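Local coordinates for protein malate dehydrogenase (Pyrococcus horikoshii, PDB 1V9N) that catalyses the NAD-dependent interconversion of (S)-malate and oxaloacetate as a homodimeric dehydrogenase of the LDH2/MDH2 family, at residues 86-100 / 115-129. Residues are numbered along the deposited sequence; the frame is centred on the assembly and turned at random.
Sequences SYALIDGDEGLGQVV and TGIGIVIARNSNHYG. With NDP (NADPH dihydro-nicotinamide-adenine-dinucleotide phosphate), chain B.
Asp91 and Arg123 meet on one face of the sheet, paired across parallel strand segments 87-91 and 117-123, whose axes approach to 4.6 Å; helix 97-115 joins them as a beta-alpha-beta unit. The salt bridge is nearly straight: Arg123 NE meets Asp91 OD2 at 3.1 Å with an N-H...O angle of 173°. The oxygen lies in the guanidinium plane but is approached on its anti side, and the two planes stand 83° apart. A water links the same OD2 to Arg123 NH2, while Arg123 NH1 binds Ser260 O. A chi1 of -172° swings the carboxylate away from the Asp91 backbone N. Its other oxygen, OD1, offers its syn lone pair to Asn124 ND2 at 2.9 Å and also accepts from Asp93 N, closing an Asx turn. With donors on both oxygens, the carboxylate's rotation is restrained. On the sheet face toward the helix, Ile90 CG1 packs against Val120 CG1 at 3.7 Å; from helix 97-115, Val100 CG1 comes down to Ala122 CB at 4.0 Å. At the last residue of the type I' turn 92-95, Gly95 O accepts from Asn126 ND2 at 3.0 Å, from above the carbonyl plane. Segment 115-129 runs on into the cofactor pocket, where Gly129 O accepts from the NADPH carboxamide N7N at 3.0 Å.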
ATOM      1  N   SER A  86      13.732  -0.473  17.929  1.00 19.74           N
ATOM      2  CA  SER A  86      12.619  -0.796  17.038  1.00 19.22           C
ATOM      3  C   SER A  86      12.947  -0.915  15.549  1.00 18.52           C
ATOM      4  O   SER A  86      12.037  -0.963  14.721  1.00 17.58           O
ATOM      5  CB  SER A  86      11.492   0.228  17.219  1.00 19.60           C
ATOM      6  OG  SER A  86      10.894   0.099  18.497  1.00 20.05           O
ATOM      7  N   TYR A  87      14.226  -0.965  15.192  1.00 17.17           N
ATOM      8  CA  TYR A  87      14.573  -1.088  13.778  1.00 16.82           C
ATOM      9  C   TYR A  87      15.964  -1.645  13.549  1.00 17.63           C
ATOM     10  O   TYR A  87      16.789  -1.712  14.467  1.00 15.79           O
ATOM     11  CB  TYR A  87      14.472   0.275  13.082  1.00 15.62           C
ATOM     12  CG  TYR A  87      15.709   1.136  13.235  1.00 19.98           C
ATOM     13  CD1 TYR A  87      16.778   1.013  12.346  1.00 21.18           C
ATOM     14  CD2 TYR A  87      15.835   2.035  14.297  1.00 19.23           C
ATOM     15  CE1 TYR A  87      17.945   1.761  12.512  1.00 20.04           C
ATOM     16  CE2 TYR A  87      16.996   2.785  14.470  1.00 20.83           C
ATOM     17  CZ  TYR A  87      18.046   2.643  13.573  1.00 21.30           C
ATOM     18  OH  TYR A  87      19.190   3.388  13.725  1.00 23.29           O
ATOM     19  N   ALA A  88      16.212  -2.048  12.308  1.00 16.68           N
ATOM     20  CA  ALA A  88      17.510  -2.556  11.909  1.00 17.67           C
ATOM     21  C   ALA A  88      17.662  -2.505  10.390  1.00 19.29           C
ATOM     22  O   ALA A  88      16.686  -2.652   9.640  1.00 18.79           O
ATOM     23  CB  ALA A  88      17.700  -3.980  12.408  1.00 17.54           C
ATOM     24  N   LEU A  89      18.888  -2.254   9.948  1.00 17.68           N
ATOM     25  CA  LEU A  89      19.210  -2.231   8.530  1.00 18.72           C
ATOM     26  C   LEU A  89      20.159  -3.416   8.373  1.00 17.77           C
ATOM     27  O   LEU A  89      21.223  -3.459   8.984  1.00 16.87           O
ATOM     28  CB  LEU A  89      19.890  -0.915   8.142  1.00 17.02           C
ATOM     29  CG  LEU A  89      20.526  -0.853   6.749  1.00 21.98           C
ATOM     30  CD1 LEU A  89      19.530  -1.297   5.691  1.00 20.03           C
ATOM     31  CD2 LEU A  89      21.006   0.568   6.480  1.00 18.09           C
ATOM     32  N   ILE A  90      19.752  -4.380   7.561  1.00 17.22           N
ATOM     33  CA  ILE A  90      20.516  -5.604   7.357  1.00 17.83           C
ATOM     34  C   ILE A  90      21.111  -5.731   5.955  1.00 18.69           C
ATOM     35  O   ILE A  90      20.508  -5.293   4.978  1.00 15.63           O
ATOM     36  CB  ILE A  90      19.589  -6.842   7.559  1.00 20.15           C
ATOM     37  CG1 ILE A  90      18.954  -6.821   8.954  1.00 21.22           C
ATOM     38  CG2 ILE A  90      20.350  -8.124   7.279  1.00 19.44           C
ATOM     39  CD1 ILE A  90      19.933  -6.826  10.100  1.00 24.49           C
ATOM     40  N   ASP A  91      22.294  -6.335   5.868  1.00 17.95           N
ATOM     41  CA  ASP A  91      22.918  -6.594   4.570  1.00 19.40           C
ATOM     42  C   ASP A  91      22.909  -8.121   4.455  1.00 19.09           C
ATOM     43  O   ASP A  91      23.522  -8.821   5.269  1.00 18.80           O
ATOM     44  CB  ASP A  91      24.353  -6.063   4.503  1.00 20.60           C
ATOM     45  CG  ASP A  91      24.941  -6.164   3.098  1.00 23.39           C
ATOM     46  OD1 ASP A  91      25.171  -7.301   2.633  1.00 20.78           O
ATOM     47  OD2 ASP A  91      25.158  -5.108   2.446  1.00 26.08           O
ATOM     48  N   GLY A  92      22.194  -8.623   3.452  1.00 18.79           N
ATOM     49  CA  GLY A  92      22.062 -10.058   3.251  1.00 18.93           C
ATOM     50  C   GLY A  92      23.273 -10.851   2.801  1.00 18.36           C
ATOM     51  O   GLY A  92      23.224 -12.085   2.768  1.00 17.40           O
ATOM     52  N   ASP A  93      24.352 -10.161   2.451  1.00 19.00           N
ATOM     53  CA  ASP A  93      25.578 -10.826   2.012  1.00 19.72           C
ATOM     54  C   ASP A  93      25.304 -11.839   0.897  1.00 18.17           C
ATOM     55  O   ASP A  93      25.914 -12.898   0.845  1.00 18.42           O
ATOM     56  CB  ASP A  93      26.244 -11.506   3.217  1.00 21.81           C
ATOM     57  CG  ASP A  93      27.691 -11.916   2.947  1.00 25.37           C
ATOM     58  OD1 ASP A  93      28.391 -11.201   2.199  1.00 23.31           O
ATOM     59  OD2 ASP A  93      28.135 -12.946   3.502  1.00 27.81           O
ATOM     60  N   GLU A  94      24.367 -11.493   0.018  1.00 19.05           N
ATOM     61  CA  GLU A  94      23.974 -12.312  -1.132  1.00 18.51           C
ATOM     62  C   GLU A  94      23.429 -13.703  -0.823  1.00 18.67           C
ATOM     63  O   GLU A  94      23.460 -14.599  -1.673  1.00 17.28           O
ATOM     64  CB  GLU A  94      25.146 -12.412  -2.123  1.00 19.64           C
ATOM     65  CG  GLU A  94      25.607 -11.049  -2.607  1.00 22.09           C
ATOM     66  CD  GLU A  94      26.473 -11.100  -3.854  1.00 25.98           C
ATOM     67  OE1 GLU A  94      26.112 -11.817  -4.817  1.00 25.75           O
ATOM     68  OE2 GLU A  94      27.508 -10.400  -3.876  1.00 28.68           O
ATOM     69  N   GLY A  95      22.909 -13.885   0.385  1.00 19.10           N
ATOM     70  CA  GLY A  95      22.365 -15.181   0.746  1.00 15.81           C
ATOM     71  C   GLY A  95      21.035 -15.425   0.061  1.00 17.61           C
ATOM     72  O   GLY A  95      20.514 -14.554  -0.637  1.00 17.03           O
ATOM     73  N   LEU A  96      20.494 -16.627   0.234  1.00 19.18           N
ATOM     74  CA  LEU A  96      19.197 -16.958  -0.339  1.00 19.02           C
ATOM     75  C   LEU A  96      18.206 -15.956   0.254  1.00 18.05           C
ATOM     76  O   LEU A  96      18.300 -15.618   1.430  1.00 16.97           O
ATOM     77  CB  LEU A  96      18.805 -18.379   0.061  1.00 20.00           C
ATOM     78  CG  LEU A  96      19.620 -19.473  -0.624  1.00 21.27           C
ATOM     79  CD1 LEU A  96      19.618 -20.744   0.221  1.00 20.68           C
ATOM     80  CD2 LEU A  96      19.041 -19.714  -2.014  1.00 18.98           C
ATOM     81  N   GLY A  97      17.268 -15.480  -0.561  1.00 17.89           N
ATOM     82  CA  GLY A  97      16.292 -14.515  -0.084  1.00 16.63           C
ATOM     83  C   GLY A  97      15.468 -15.028   1.082  1.00 17.06           C
ATOM     84  O   GLY A  97      15.168 -14.279   2.014  1.00 14.70           O
ATOM     85  N   GLN A  98      15.095 -16.306   1.024  1.00 16.32           N
ATOM     86  CA  GLN A  98      14.307 -16.936   2.080  1.00 15.87           C
ATOM     87  C   GLN A  98      15.039 -16.896   3.428  1.00 16.34           C
ATOM     88  O   GLN A  98      14.421 -16.677   4.467  1.00 13.46           O
ATOM     89  CB  GLN A  98      13.997 -18.391   1.714  1.00 17.61           C
ATOM     90  CG  GLN A  98      13.042 -18.581   0.533  1.00 18.33           C
ATOM     91  CD  GLN A  98      13.693 -18.353  -0.822  1.00 17.96           C
ATOM     92  OE1 GLN A  98      14.908 -18.207  -0.927  1.00 20.26           O
ATOM     93  NE2 GLN A  98      12.880 -18.333  -1.869  1.00 20.90           N
ATOM     94  N   VAL A  99      16.354 -17.109   3.401  1.00 16.99           N
ATOM     95  CA  VAL A  99      17.166 -17.092   4.617  1.00 16.23           C
ATOM     96  C   VAL A  99      17.282 -15.669   5.144  1.00 15.77           C
ATOM     97  O   VAL A  99      17.065 -15.420   6.333  1.00 16.30           O
ATOM     98  CB  VAL A  99      18.586 -17.669   4.358  1.00 18.41           C
ATOM     99  CG1 VAL A  99      19.462 -17.501   5.597  1.00 18.80           C
ATOM    100  CG2 VAL A  99      18.484 -19.139   3.999  1.00 17.41           C
ATOM    101  N   VAL A 100      17.609 -14.733   4.258  1.00 14.05           N
ATOM    102  CA  VAL A 100      17.726 -13.333   4.647  1.00 13.64           C
ATOM    103  C   VAL A 100      16.379 -12.820   5.181  1.00 13.93           C
ATOM    104  O   VAL A 100      16.321 -12.165   6.225  1.00 13.61           O
ATOM    105  CB  VAL A 100      18.175 -12.457   3.442  1.00 14.47           C
ATOM    106  CG1 VAL A 100      18.164 -10.974   3.832  1.00 11.90           C
ATOM    107  CG2 VAL A 100      19.583 -12.872   2.990  1.00 14.94           C
ATOM    108  N   THR A 115       9.187  -3.783  22.092  1.00 22.49           N
ATOM    109  CA  THR A 115       8.912  -2.350  22.063  1.00 20.56           C
ATOM    110  C   THR A 115       7.553  -1.971  21.483  1.00 19.87           C
ATOM    111  O   THR A 115       7.115  -0.824  21.610  1.00 17.31           O
ATOM    112  CB  THR A 115       9.971  -1.622  21.228  1.00 21.53           C
ATOM    113  OG1 THR A 115       9.780  -1.949  19.844  1.00 19.65           O
ATOM    114  CG2 THR A 115      11.372  -2.056  21.649  1.00 18.69           C
ATOM    115  N   GLY A 116       6.897  -2.929  20.838  1.00 17.93           N
ATOM    116  CA  GLY A 116       5.613  -2.649  20.226  1.00 16.19           C
ATOM    117  C   GLY A 116       5.746  -2.555  18.714  1.00 16.47           C
ATOM    118  O   GLY A 116       4.828  -2.930  17.986  1.00 15.17           O
ATOM    119  N   ILE A 117       6.896  -2.074  18.243  1.00 15.03           N
ATOM    120  CA  ILE A 117       7.142  -1.920  16.806  1.00 16.80           C
ATOM    121  C   ILE A 117       8.476  -2.503  16.351  1.00 17.77           C
ATOM    122  O   ILE A 117       9.470  -2.432  17.068  1.00 18.49           O
ATOM    123  CB  ILE A 117       7.140  -0.427  16.378  1.00 17.58           C
ATOM    124  CG1 ILE A 117       5.800   0.225  16.731  1.00 20.01           C
ATOM    125  CG2 ILE A 117       7.381  -0.321  14.865  1.00 17.30           C
ATOM    126  CD1 ILE A 117       4.626  -0.351  15.966  1.00 21.15           C
ATOM    127  N   GLY A 118       8.489  -3.066  15.148  1.00 18.34           N
ATOM    128  CA  GLY A 118       9.707  -3.635  14.601  1.00 16.77           C
ATOM    129  C   GLY A 118       9.784  -3.438  13.094  1.00 17.21           C
ATOM    130  O   GLY A 118       8.941  -3.945  12.356  1.00 17.20           O
ATOM    131  N   ILE A 119      10.782  -2.692  12.639  1.00 15.50           N
ATOM    132  CA  ILE A 119      10.969  -2.446  11.211  1.00 16.13           C
ATOM    133  C   ILE A 119      12.371  -2.860  10.795  1.00 14.53           C
ATOM    134  O   ILE A 119      13.362  -2.278  11.236  1.00 14.19           O
ATOM    135  CB  ILE A 119      10.752  -0.952  10.855  1.00 18.96           C
ATOM    136  CG1 ILE A 119       9.273  -0.595  11.028  1.00 20.08           C
ATOM    137  CG2 ILE A 119      11.218  -0.669   9.421  1.00 18.55           C
ATOM    138  CD1 ILE A 119       8.953   0.876  10.807  1.00 26.62           C
ATOM    139  N   VAL A 120      12.453  -3.887   9.961  1.00 12.61           N
ATOM    140  CA  VAL A 120      13.749  -4.353   9.500  1.00 13.60           C
ATOM    141  C   VAL A 120      13.777  -4.258   7.987  1.00 14.66           C
ATOM    142  O   VAL A 120      12.852  -4.702   7.305  1.00 13.11           O
ATOM    143  CB  VAL A 120      14.031  -5.811   9.939  1.00 13.15           C
ATOM    144  CG1 VAL A 120      15.370  -6.274   9.377  1.00 11.12           C
ATOM    145  CG2 VAL A 120      14.056  -5.905  11.466  1.00 14.04           C
ATOM    146  N   ILE A 121      14.834  -3.650   7.470  1.00 14.56           N
ATOM    147  CA  ILE A 121      14.997  -3.504   6.038  1.00 16.54           C
ATOM    148  C   ILE A 121      16.294  -4.189   5.635  1.00 16.22           C
ATOM    149  O   ILE A 121      17.300  -4.113   6.344  1.00 15.08           O
ATOM    150  CB  ILE A 121      15.007  -2.021   5.656  1.00 19.56           C
ATOM    151  CG1 ILE A 121      13.661  -1.404   6.067  1.00 21.04           C
ATOM    152  CG2 ILE A 121      15.236  -1.859   4.168  1.00 23.84           C
ATOM    153  CD1 ILE A 121      13.558   0.070   5.862  1.00 25.94           C
ATOM    154  N   ALA A 122      16.266  -4.870   4.498  1.00 14.88           N
ATOM    155  CA  ALA A 122      17.443  -5.589   4.046  1.00 15.40           C
ATOM    156  C   ALA A 122      17.832  -5.264   2.614  1.00 14.58           C
ATOM    157  O   ALA A 122      16.980  -5.035   1.761  1.00 15.57           O
ATOM    158  CB  ALA A 122      17.211  -7.100   4.194  1.00 14.65           C
ATOM    159  N   ARG A 123      19.136  -5.218   2.367  1.00 15.22           N
ATOM    160  CA  ARG A 123      19.652  -4.973   1.028  1.00 16.14           C
ATOM    161  C   ARG A 123      20.607  -6.120   0.756  1.00 15.55           C
ATOM    162  O   ARG A 123      20.873  -6.939   1.642  1.00 16.39           O
ATOM    163  CB  ARG A 123      20.420  -3.650   0.960  1.00 15.70           C
ATOM    164  CG  ARG A 123      21.736  -3.673   1.727  1.00 17.25           C
ATOM    165  CD  ARG A 123      22.431  -2.327   1.671  1.00 19.06           C
ATOM    166  NE  ARG A 123      23.713  -2.352   2.374  1.00 21.51           N
ATOM    167  CZ  ARG A 123      24.214  -1.312   3.033  1.00 21.40           C
ATOM    168  NH1 ARG A 123      23.535  -0.175   3.077  1.00 20.92           N
ATOM    169  NH2 ARG A 123      25.393  -1.403   3.635  1.00 20.88           N
ATOM    170  N   ASN A 124      21.123  -6.169  -0.467  1.00 15.68           N
ATOM    171  CA  ASN A 124      22.070  -7.199  -0.881  1.00 15.36           C
ATOM    172  C   ASN A 124      21.556  -8.608  -0.611  1.00 15.74           C
ATOM    173  O   ASN A 124      22.271  -9.461  -0.078  1.00 15.96           O
ATOM    174  CB  ASN A 124      23.421  -6.975  -0.191  1.00 14.33           C
ATOM    175  CG  ASN A 124      24.546  -7.767  -0.842  1.00 16.39           C
ATOM    176  OD1 ASN A 124      24.455  -8.141  -2.009  1.00 15.95           O
ATOM    177  ND2 ASN A 124      25.618  -8.012  -0.092  1.00 17.18           N
ATOM    178  N   SER A 125      20.308  -8.847  -1.000  1.00 17.02           N
ATOM    179  CA  SER A 125      19.671 -10.143  -0.826  1.00 16.94           C
ATOM    180  C   SER A 125      19.340 -10.737  -2.207  1.00 18.37           C
ATOM    181  O   SER A 125      19.869 -10.293  -3.226  1.00 17.35           O
ATOM    182  CB  SER A 125      18.396  -9.979   0.009  1.00 18.86           C
ATOM    183  OG  SER A 125      17.770 -11.226   0.266  1.00 17.55           O
ATOM    184  N   ASN A 126      18.461 -11.734  -2.231  1.00 17.87           N
ATOM    185  CA  ASN A 126      18.059 -12.398  -3.467  1.00 16.52           C
ATOM    186  C   ASN A 126      16.550 -12.624  -3.467  1.00 17.48           C
ATOM    187  O   ASN A 126      15.886 -12.355  -2.470  1.00 16.70           O
ATOM    188  CB  ASN A 126      18.799 -13.741  -3.604  1.00 15.72           C
ATOM    189  CG  ASN A 126      20.163 -13.590  -4.257  1.00 15.90           C
ATOM    190  OD1 ASN A 126      20.254 -13.276  -5.447  1.00 14.37           O
ATOM    191  ND2 ASN A 126      21.229 -13.796  -3.482  1.00 10.23           N
ATOM    192  N   HIS A 127      16.012 -13.122  -4.579  1.00 17.35           N
ATOM    193  CA  HIS A 127      14.572 -13.369  -4.696  1.00 17.51           C
ATOM    194  C   HIS A 127      14.092 -14.197  -3.507  1.00 16.57           C
ATOM    195  O   HIS A 127      14.640 -15.265  -3.241  1.00 18.28           O
ATOM    196  CB  HIS A 127      14.290 -14.101  -6.010  1.00 20.41           C
ATOM    197  CG  HIS A 127      12.843 -14.418  -6.237  1.00 20.55           C
ATOM    198  ND1 HIS A 127      12.277 -15.619  -5.869  1.00 21.37           N
ATOM    199  CD2 HIS A 127      11.854 -13.697  -6.815  1.00 20.48           C
ATOM    200  CE1 HIS A 127      11.001 -15.626  -6.214  1.00 22.24           C
ATOM    201  NE2 HIS A 127      10.720 -14.472  -6.789  1.00 20.30           N
ATOM    202  N   TYR A 128      13.075 -13.719  -2.791  1.00 13.20           N
ATOM    203  CA  TYR A 128      12.611 -14.463  -1.623  1.00 15.14           C
ATOM    204  C   TYR A 128      11.252 -15.164  -1.696  1.00 15.90           C
ATOM    205  O   TYR A 128      10.652 -15.468  -0.670  1.00 15.71           O
ATOM    206  CB  TYR A 128      12.688 -13.579  -0.363  1.00 12.14           C
ATOM    207  CG  TYR A 128      11.622 -12.496  -0.162  1.00 13.28           C
ATOM    208  CD1 TYR A 128      10.489 -12.409  -0.978  1.00 12.92           C
ATOM    209  CD2 TYR A 128      11.720 -11.608   0.917  1.00 12.22           C
ATOM    210  CE1 TYR A 128       9.474 -11.469  -0.716  1.00 14.38           C
ATOM    211  CE2 TYR A 128      10.714 -10.676   1.187  1.00 15.15           C
ATOM    212  CZ  TYR A 128       9.593 -10.613   0.372  1.00 14.08           C
ATOM    213  OH  TYR A 128       8.578  -9.723   0.677  1.00 13.58           O
ATOM    214  N   GLY A 129      10.773 -15.437  -2.903  1.00 17.48           N
ATOM    215  CA  GLY A 129       9.497 -16.119  -3.033  1.00 19.14           C
ATOM    216  C   GLY A 129       8.298 -15.240  -2.737  1.00 17.61           C
ATOM    217  O   GLY A 129       8.327 -14.042  -3.004  1.00 18.95           O
TER
HETATM  218  PA  NDP B 401      -3.391 -12.532  -6.682  1.00 27.15           P
HETATM  219  O1A NDP B 401      -3.356 -13.966  -6.839  1.00 29.38           O
HETATM  220  O2A NDP B 401      -4.122 -11.616  -7.626  1.00 28.04           O
HETATM  221  O5B NDP B 401      -3.906 -12.237  -5.153  1.00 28.10           O
HETATM  222  C5B NDP B 401      -4.028 -10.894  -4.649  1.00 26.61           C
HETATM  223  C4B NDP B 401      -4.498 -11.042  -3.189  1.00 25.06           C
HETATM  224  O4B NDP B 401      -5.931 -10.939  -3.258  1.00 26.29           O
HETATM  225  C3B NDP B 401      -4.207 -12.330  -2.469  1.00 25.38           C
HETATM  226  O3B NDP B 401      -3.898 -12.004  -1.080  1.00 21.60           O
HETATM  227  C2B NDP B 401      -5.437 -13.162  -2.555  1.00 23.71           C
HETATM  228  O2B NDP B 401      -5.639 -14.161  -1.540  1.00 23.34           O
HETATM  229  C1B NDP B 401      -6.488 -12.099  -2.641  1.00 25.55           C
HETATM  230  N9A NDP B 401      -7.674 -12.447  -3.471  1.00 29.54           N
HETATM  231  C8A NDP B 401      -7.742 -13.177  -4.692  1.00 29.06           C
HETATM  232  N7A NDP B 401      -8.978 -13.251  -5.129  1.00 30.72           N
HETATM  233  C5A NDP B 401      -9.753 -12.582  -4.225  1.00 30.65           C
HETATM  234  C6A NDP B 401     -11.149 -12.288  -4.113  1.00 31.23           C
HETATM  235  N6A NDP B 401     -12.002 -12.710  -5.053  1.00 31.29           N
HETATM  236  N1A NDP B 401     -11.614 -11.564  -3.036  1.00 30.98           N
HETATM  237  C2A NDP B 401     -10.746 -11.122  -2.069  1.00 29.37           C
HETATM  238  N3A NDP B 401      -9.415 -11.343  -2.087  1.00 28.90           N
HETATM  239  C4A NDP B 401      -8.974 -12.085  -3.200  1.00 30.06           C
HETATM  240  O3  NDP B 401      -1.965 -11.892  -6.519  1.00 29.05           O
HETATM  241  PN  NDP B 401      -0.643 -11.697  -7.373  1.00 28.90           P
HETATM  242  O1N NDP B 401      -0.459 -10.252  -7.470  1.00 27.75           O
HETATM  243  O2N NDP B 401      -0.947 -12.452  -8.636  1.00 31.25           O
HETATM  244  O5D NDP B 401       0.427 -12.423  -6.447  1.00 27.80           O
HETATM  245  C5D NDP B 401       1.432 -13.337  -6.971  1.00 29.72           C
HETATM  246  C4D NDP B 401       2.344 -13.882  -5.806  1.00 28.48           C
HETATM  247  O4D NDP B 401       3.684 -13.667  -6.210  1.00 29.86           O
HETATM  248  C3D NDP B 401       2.216 -13.188  -4.427  1.00 27.84           C
HETATM  249  O3D NDP B 401       2.244 -14.204  -3.416  1.00 27.28           O
HETATM  250  C2D NDP B 401       3.379 -12.214  -4.352  1.00 27.69           C
HETATM  251  O2D NDP B 401       3.778 -11.982  -3.018  1.00 24.57           O
HETATM  252  C1D NDP B 401       4.431 -12.939  -5.233  1.00 27.73           C
HETATM  253  N1N NDP B 401       5.372 -12.025  -5.934  1.00 25.33           N
HETATM  254  C2N NDP B 401       6.739 -12.109  -5.548  1.00 24.99           C
HETATM  255  C3N NDP B 401       7.669 -11.227  -6.236  1.00 25.12           C
HETATM  256  C7N NDP B 401       9.094 -11.272  -5.890  1.00 24.05           C
HETATM  257  O7N NDP B 401       9.946 -10.559  -6.435  1.00 24.91           O
HETATM  258  N7N NDP B 401       9.542 -12.124  -4.928  1.00 24.05           N
HETATM  259  C4N NDP B 401       7.157 -10.351  -7.242  1.00 27.27           C
HETATM  260  C5N NDP B 401       5.817 -10.282  -7.598  1.00 26.71           C
HETATM  261  C6N NDP B 401       4.917 -11.124  -6.949  1.00 26.04           C
HETATM  262  P2B NDP B 401      -5.361 -15.683  -1.687  1.00 26.07           P
HETATM  263  O1X NDP B 401      -6.528 -16.276  -1.015  1.00 25.43           O
HETATM  264  O2X NDP B 401      -4.087 -16.038  -0.990  1.00 24.13           O
HETATM  265  O3X NDP B 401      -5.298 -16.056  -3.165  1.00 24.43           O
HETATM  266  O   HOH W   1      27.608  -3.625   3.664  1.00 35.28           O
HETATM  267  O   HOH W   2      28.399  -8.508  -2.015  1.00 38.55           O
HETATM  268  O   HOH W   3      16.792 -16.870  -2.992  1.00 20.32           O